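Local coordinates for oxidoreductase, NAD-binding/iron-sulfur cluster-binding protein (Nitratireductor pacificus pht-3B, PDB 6ZXU) that probably removes halogen atoms from organohalide substrates by reduction, using a bound cobalamin and two [4Fe-4S] clusters for electron transfer, at residues G494-L506 with I554-W568. Residues are numbered along the deposited sequence; the frame is centred on the assembly and turned at random.
Sequences GLGEVSRIGDTLL and ISFGDKVMFNGYEIW. With SF4 (iron/sulfur cluster), chain D.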
loop_
_atom_site.group_PDB
_atom_site.type_symbol
_atom_site.label_atom_id
_atom_site.label_comp_id
_atom_site.label_asym_id
_atom_site.label_seq_id
_atom_site.Cartn_x
_atom_site.Cartn_y
_atom_site.Cartn_z
ATOM N N GLY A 494 -8.806 -9.274 12.788
ATOM C CA GLY A 494 -8.768 -8.208 13.719
ATOM C C GLY A 494 -7.920 -7.030 13.249
ATOM O O GLY A 494 -7.319 -6.353 14.057
ATOM N N LEU A 495 -8.037 -6.688 11.968
ATOM C CA LEU A 495 -7.303 -5.492 11.426
ATOM C C LEU A 495 -8.206 -4.333 11.113
ATOM O O LEU A 495 -7.706 -3.238 10.942
ATOM C CB LEU A 495 -6.459 -5.873 10.220
ATOM C CG LEU A 495 -5.346 -6.878 10.462
ATOM C CD1 LEU A 495 -4.711 -7.241 9.177
ATOM C CD2 LEU A 495 -4.353 -6.434 11.464
ATOM N N GLY A 496 -9.534 -4.524 11.177
ATOM C CA GLY A 496 -10.469 -3.456 10.955
ATOM C C GLY A 496 -11.851 -3.826 11.392
ATOM O O GLY A 496 -12.134 -4.943 11.656
ATOM N N GLU A 497 -12.701 -2.814 11.502
ATOM C CA GLU A 497 -14.155 -2.981 11.666
ATOM C C GLU A 497 -14.872 -2.521 10.391
ATOM O O GLU A 497 -14.376 -1.706 9.603
ATOM C CB GLU A 497 -14.693 -2.106 12.813
ATOM C CG GLU A 497 -14.583 -2.651 14.218
ATOM C CD GLU A 497 -15.435 -1.851 15.214
ATOM O OE1 GLU A 497 -16.691 -1.882 15.116
ATOM O OE2 GLU A 497 -14.915 -1.209 16.137
ATOM N N VAL A 498 -16.016 -3.121 10.160
ATOM C CA VAL A 498 -17.002 -2.662 9.174
ATOM C C VAL A 498 -17.269 -1.165 9.334
ATOM O O VAL A 498 -17.601 -0.684 10.430
ATOM C CB VAL A 498 -18.313 -3.463 9.343
ATOM C CG1 VAL A 498 -19.491 -2.838 8.621
ATOM C CG2 VAL A 498 -18.079 -4.887 8.799
ATOM N N SER A 499 -17.171 -0.418 8.209
ATOM C CA SER A 499 -17.350 1.014 8.189
ATOM C C SER A 499 -18.479 1.404 7.208
ATOM O O SER A 499 -18.894 0.630 6.363
ATOM C CB SER A 499 -16.079 1.753 7.830
ATOM O OG SER A 499 -15.863 1.722 6.433
ATOM N N ARG A 500 -18.911 2.657 7.332
ATOM C CA ARG A 500 -19.948 3.159 6.409
ATOM C C ARG A 500 -19.482 3.146 4.966
ATOM O O ARG A 500 -20.256 2.910 4.049
ATOM C CB ARG A 500 -20.411 4.538 6.868
ATOM C CG ARG A 500 -21.436 5.190 5.906
ATOM C CD ARG A 500 -21.950 6.565 6.380
ATOM N NE ARG A 500 -22.606 6.472 7.642
ATOM C CZ ARG A 500 -23.821 6.002 7.876
ATOM N NH1 ARG A 500 -24.609 5.664 6.841
ATOM N NH2 ARG A 500 -24.264 5.983 9.095
ATOM N N ILE A 501 -18.227 3.376 4.701
ATOM C CA ILE A 501 -17.719 3.296 3.312
ATOM C C ILE A 501 -18.241 2.108 2.559
ATOM O O ILE A 501 -18.704 2.246 1.466
ATOM C CB ILE A 501 -16.192 3.392 3.274
ATOM C CG1 ILE A 501 -15.768 4.731 3.827
ATOM C CG2 ILE A 501 -15.681 3.243 1.893
ATOM C CD1 ILE A 501 -14.215 5.001 3.914
ATOM N N GLY A 502 -18.199 0.932 3.153
ATOM C CA GLY A 502 -18.985 -0.159 2.671
ATOM C C GLY A 502 -18.174 -1.362 2.411
ATOM O O GLY A 502 -18.191 -2.334 3.223
ATOM N N ASP A 503 -17.443 -1.316 1.311
ATOM C CA ASP A 503 -16.584 -2.407 0.888
ATOM C C ASP A 503 -15.158 -2.167 1.307
ATOM O O ASP A 503 -14.232 -2.782 0.758
ATOM C CB ASP A 503 -16.668 -2.619 -0.694
ATOM C CG ASP A 503 -18.000 -3.454 -1.141
ATOM O OD1 ASP A 503 -18.995 -3.590 -0.305
ATOM O OD2 ASP A 503 -17.991 -4.051 -2.298
ATOM N N THR A 504 -14.965 -1.316 2.324
ATOM C CA THR A 504 -13.666 -1.004 2.903
ATOM C C THR A 504 -13.815 -1.128 4.430
ATOM O O THR A 504 -14.790 -0.645 5.014
ATOM C CB THR A 504 -13.234 0.461 2.559
ATOM O OG1 THR A 504 -13.117 0.650 1.192
ATOM C CG2 THR A 504 -11.901 0.814 3.146
ATOM N N LEU A 505 -12.859 -1.801 5.067
ATOM C CA LEU A 505 -12.774 -1.887 6.509
ATOM C C LEU A 505 -11.801 -0.850 7.065
ATOM O O LEU A 505 -10.830 -0.477 6.416
ATOM C CB LEU A 505 -12.316 -3.271 6.984
ATOM C CG LEU A 505 -13.529 -4.276 6.908
ATOM C CD1 LEU A 505 -13.569 -4.792 5.481
ATOM C CD2 LEU A 505 -13.409 -5.352 7.879
ATOM N N LEU A 506 -12.077 -0.372 8.266
ATOM C CA LEU A 506 -11.398 0.737 8.834
ATOM C C LEU A 506 -10.583 0.299 10.071
ATOM O O LEU A 506 -11.060 -0.364 10.963
ATOM C CB LEU A 506 -12.423 1.827 9.172
ATOM C CG LEU A 506 -11.987 3.235 9.543
ATOM C CD1 LEU A 506 -13.070 4.177 9.212
ATOM C CD2 LEU A 506 -11.582 3.384 11.015
ATOM N N ILE A 554 -22.152 5.849 -1.518
ATOM C CA ILE A 554 -22.082 5.404 -0.108
ATOM C C ILE A 554 -23.427 5.650 0.551
ATOM O O ILE A 554 -23.998 6.723 0.428
ATOM C CB ILE A 554 -20.884 6.092 0.614
ATOM C CG1 ILE A 554 -19.596 5.637 -0.053
ATOM C CG2 ILE A 554 -20.928 5.849 2.103
ATOM C CD1 ILE A 554 -18.366 6.320 0.448
ATOM N N SER A 555 -23.887 4.674 1.330
ATOM C CA SER A 555 -25.132 4.796 2.076
ATOM C C SER A 555 -25.138 5.815 3.211
ATOM O O SER A 555 -24.244 5.849 4.056
ATOM C CB SER A 555 -25.559 3.438 2.607
ATOM O OG SER A 555 -26.749 3.567 3.384
ATOM N N PHE A 556 -26.137 6.681 3.204
ATOM C CA PHE A 556 -26.481 7.602 4.287
ATOM C C PHE A 556 -27.409 6.972 5.289
ATOM O O PHE A 556 -27.767 7.612 6.267
ATOM C CB PHE A 556 -27.203 8.853 3.745
ATOM C CG PHE A 556 -26.339 9.803 3.006
ATOM C CD1 PHE A 556 -26.187 9.710 1.688
ATOM C CD2 PHE A 556 -25.786 10.866 3.657
ATOM C CE1 PHE A 556 -25.403 10.630 1.001
ATOM C CE2 PHE A 556 -25.008 11.791 2.994
ATOM C CZ PHE A 556 -24.826 11.679 1.651
ATOM N N GLY A 557 -27.742 5.718 5.116
ATOM C CA GLY A 557 -28.735 5.069 5.963
ATOM C C GLY A 557 -28.156 4.010 6.907
ATOM O O GLY A 557 -27.010 4.075 7.284
ATOM N N ASP A 558 -28.995 3.095 7.323
ATOM C CA ASP A 558 -28.668 2.142 8.329
ATOM C C ASP A 558 -28.032 0.903 7.678
ATOM O O ASP A 558 -28.152 0.710 6.482
ATOM C CB ASP A 558 -29.944 1.728 9.048
ATOM C CG ASP A 558 -30.493 2.835 9.931
ATOM O OD1 ASP A 558 -29.710 3.711 10.412
ATOM O OD2 ASP A 558 -31.731 2.777 10.148
ATOM N N LYS A 559 -27.358 0.118 8.488
ATOM C CA LYS A 559 -26.829 -1.140 8.029
ATOM C C LYS A 559 -27.989 -2.067 7.617
ATOM O O LYS A 559 -29.098 -1.973 8.131
ATOM C CB LYS A 559 -25.982 -1.798 9.088
ATOM C CG LYS A 559 -24.619 -1.149 9.264
ATOM C CD LYS A 559 -23.851 -1.722 10.450
ATOM C CE LYS A 559 -24.300 -1.028 11.717
ATOM N NZ LYS A 559 -23.652 -1.652 12.888
ATOM N N VAL A 560 -27.722 -2.953 6.675
ATOM C CA VAL A 560 -28.637 -3.949 6.172
ATOM C C VAL A 560 -27.957 -5.332 6.228
ATOM O O VAL A 560 -26.727 -5.454 6.391
ATOM C CB VAL A 560 -29.096 -3.676 4.714
ATOM C CG1 VAL A 560 -29.885 -2.383 4.632
ATOM C CG2 VAL A 560 -27.940 -3.606 3.720
ATOM N N MET A 561 -28.778 -6.364 6.097
ATOM C CA MET A 561 -28.240 -7.707 5.879
ATOM C C MET A 561 -28.006 -7.873 4.383
ATOM O O MET A 561 -28.829 -7.455 3.565
ATOM C CB MET A 561 -29.274 -8.779 6.393
ATOM C CG MET A 561 -29.504 -8.792 7.893
ATOM S SD MET A 561 -28.016 -8.798 8.898
ATOM C CE MET A 561 -27.358 -10.414 8.523
ATOM N N PHE A 562 -26.918 -8.528 4.060
ATOM C CA PHE A 562 -26.499 -8.756 2.684
ATOM C C PHE A 562 -25.757 -10.085 2.701
ATOM O O PHE A 562 -24.754 -10.191 3.356
ATOM C CB PHE A 562 -25.540 -7.583 2.241
ATOM C CG PHE A 562 -24.948 -7.725 0.869
ATOM C CD1 PHE A 562 -23.722 -8.369 0.653
ATOM C CD2 PHE A 562 -25.619 -7.236 -0.229
ATOM C CE1 PHE A 562 -23.250 -8.548 -0.600
ATOM C CE2 PHE A 562 -25.139 -7.430 -1.500
ATOM C CZ PHE A 562 -23.923 -8.065 -1.678
ATOM N N ASN A 563 -26.277 -11.086 1.974
ATOM C CA ASN A 563 -25.635 -12.379 1.776
ATOM C C ASN A 563 -25.154 -12.919 3.087
ATOM O O ASN A 563 -24.030 -13.423 3.200
ATOM C CB ASN A 563 -24.483 -12.302 0.780
ATOM C CG ASN A 563 -23.927 -13.690 0.385
ATOM O OD1 ASN A 563 -24.620 -14.697 0.458
ATOM N ND2 ASN A 563 -22.730 -13.717 -0.048
ATOM N N GLY A 564 -26.031 -12.869 4.119
ATOM C CA GLY A 564 -25.700 -13.449 5.397
ATOM C C GLY A 564 -24.943 -12.653 6.410
ATOM O O GLY A 564 -24.583 -13.164 7.445
ATOM N N TYR A 565 -24.592 -11.393 6.116
ATOM C CA TYR A 565 -23.876 -10.557 7.066
ATOM C C TYR A 565 -24.394 -9.133 7.055
ATOM O O TYR A 565 -24.901 -8.660 6.103
ATOM C CB TYR A 565 -22.340 -10.604 6.853
ATOM C CG TYR A 565 -21.923 -10.324 5.416
ATOM C CD1 TYR A 565 -21.807 -11.339 4.489
ATOM C CD2 TYR A 565 -21.662 -9.084 5.027
ATOM C CE1 TYR A 565 -21.493 -11.087 3.182
ATOM C CE2 TYR A 565 -21.302 -8.799 3.752
ATOM C CZ TYR A 565 -21.195 -9.791 2.830
ATOM O OH TYR A 565 -20.843 -9.505 1.551
ATOM N N GLU A 566 -24.157 -8.451 8.162
ATOM C CA GLU A 566 -24.565 -7.089 8.399
ATOM C C GLU A 566 -23.459 -6.140 7.832
ATOM O O GLU A 566 -22.257 -6.292 8.121
ATOM C CB GLU A 566 -24.684 -6.863 9.912
ATOM C CG GLU A 566 -24.979 -5.442 10.358
ATOM C CD GLU A 566 -25.024 -5.275 11.899
ATOM O OE1 GLU A 566 -24.593 -6.195 12.686
ATOM O OE2 GLU A 566 -25.432 -4.156 12.310
ATOM N N ILE A 567 -23.885 -5.133 7.093
ATOM C CA ILE A 567 -22.966 -4.255 6.405
ATOM C C ILE A 567 -23.696 -2.963 6.026
ATOM O O ILE A 567 -24.910 -2.934 5.927
ATOM C CB ILE A 567 -22.420 -5.010 5.160
ATOM C CG1 ILE A 567 -21.104 -4.360 4.719
ATOM C CG2 ILE A 567 -23.459 -5.138 4.070
ATOM C CD1 ILE A 567 -20.225 -5.221 3.897
ATOM N N TRP A 568 -22.930 -1.889 5.823
ATOM C CA TRP A 568 -23.421 -0.706 5.111
ATOM C C TRP A 568 -23.138 -0.949 3.616
ATOM O O TRP A 568 -21.988 -0.894 3.203
ATOM C CB TRP A 568 -22.674 0.570 5.533
ATOM C CG TRP A 568 -23.209 1.265 6.794
ATOM C CD1 TRP A 568 -24.359 1.983 6.888
ATOM C CD2 TRP A 568 -22.607 1.302 8.072
ATOM N NE1 TRP A 568 -24.530 2.439 8.150
ATOM C CE2 TRP A 568 -23.463 2.026 8.915
ATOM C CE3 TRP A 568 -21.469 0.730 8.613
ATOM C CZ2 TRP A 568 -23.170 2.284 10.262
ATOM C CZ3 TRP A 568 -21.164 0.992 9.918
ATOM C CH2 TRP A 568 -22.038 1.725 10.757
HETATM FE FE1 SF4 D . -17.598 7.292 6.721
HETATM FE FE2 SF4 D . -17.404 8.902 9.009
HETATM FE FE3 SF4 D . -15.267 7.442 8.227
HETATM FE FE4 SF4 D . -17.428 6.106 9.219
HETATM S S1 SF4 D . -16.089 7.633 10.248
HETATM S S2 SF4 D . -16.300 5.598 7.413
HETATM S S3 SF4 D . -19.014 7.460 8.380
HETATM S S4 SF4 D . -16.332 9.103 7.143
HETATM O O HOH W 1 -19.752 -1.744 5.381
HETATM O O HOH W 2 -22.116 2.383 2.126
HETATM O O HOH W 3 -26.275 4.350 10.223
#
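R500 reaches across to segment 554-568 between an iron-sulfur cluster and the indole of W568. Its CB lies 3.6 Å from sulfur S3 of the cluster. CG, anti to the backbone N (chi1 176°), passes I554 CG2 at 3.9 Å, and CD skirts S555 O while keeping S3 near. A bend at chi3 then turns the guanidinium so that S3 and two carbonyls lie at its edge and W568 NE1 over one face, the two planes 51° apart, too steep for a parallel stack. NH1 donates to both carbonyls: to G557 O (2.9 Å), in the carbonyl plane on a lone pair, and to S555 O (2.8 Å), where it comes in from above the plane of the S555 carbonyl. Both bonds are fairly straight at 161°, and together they help fix the group's rotation. NH2 donates to a water that also lies within hydrogen-bonding reach of G557 O. Such a buried positive charge beside the cluster probably favours its reduced state.

The indole is sandwiched: K559 CG sits over the centre of one face, and R500 CA over the other, offset toward the rim. At G502 the backbones close in, with CA 3.1 Å from W568 O in a CA-H...O contact. I501 O and Y565 OH hydrogen-bond cobalamin, so both segments help frame the cofactor site.

The contact joins the residues leading into and out of the hairpin 560-562/565-567 to the loop 499-504 between strands 497-498 and 505-506, while helix 535-540 packs on W568 and helix 544-548 on R500.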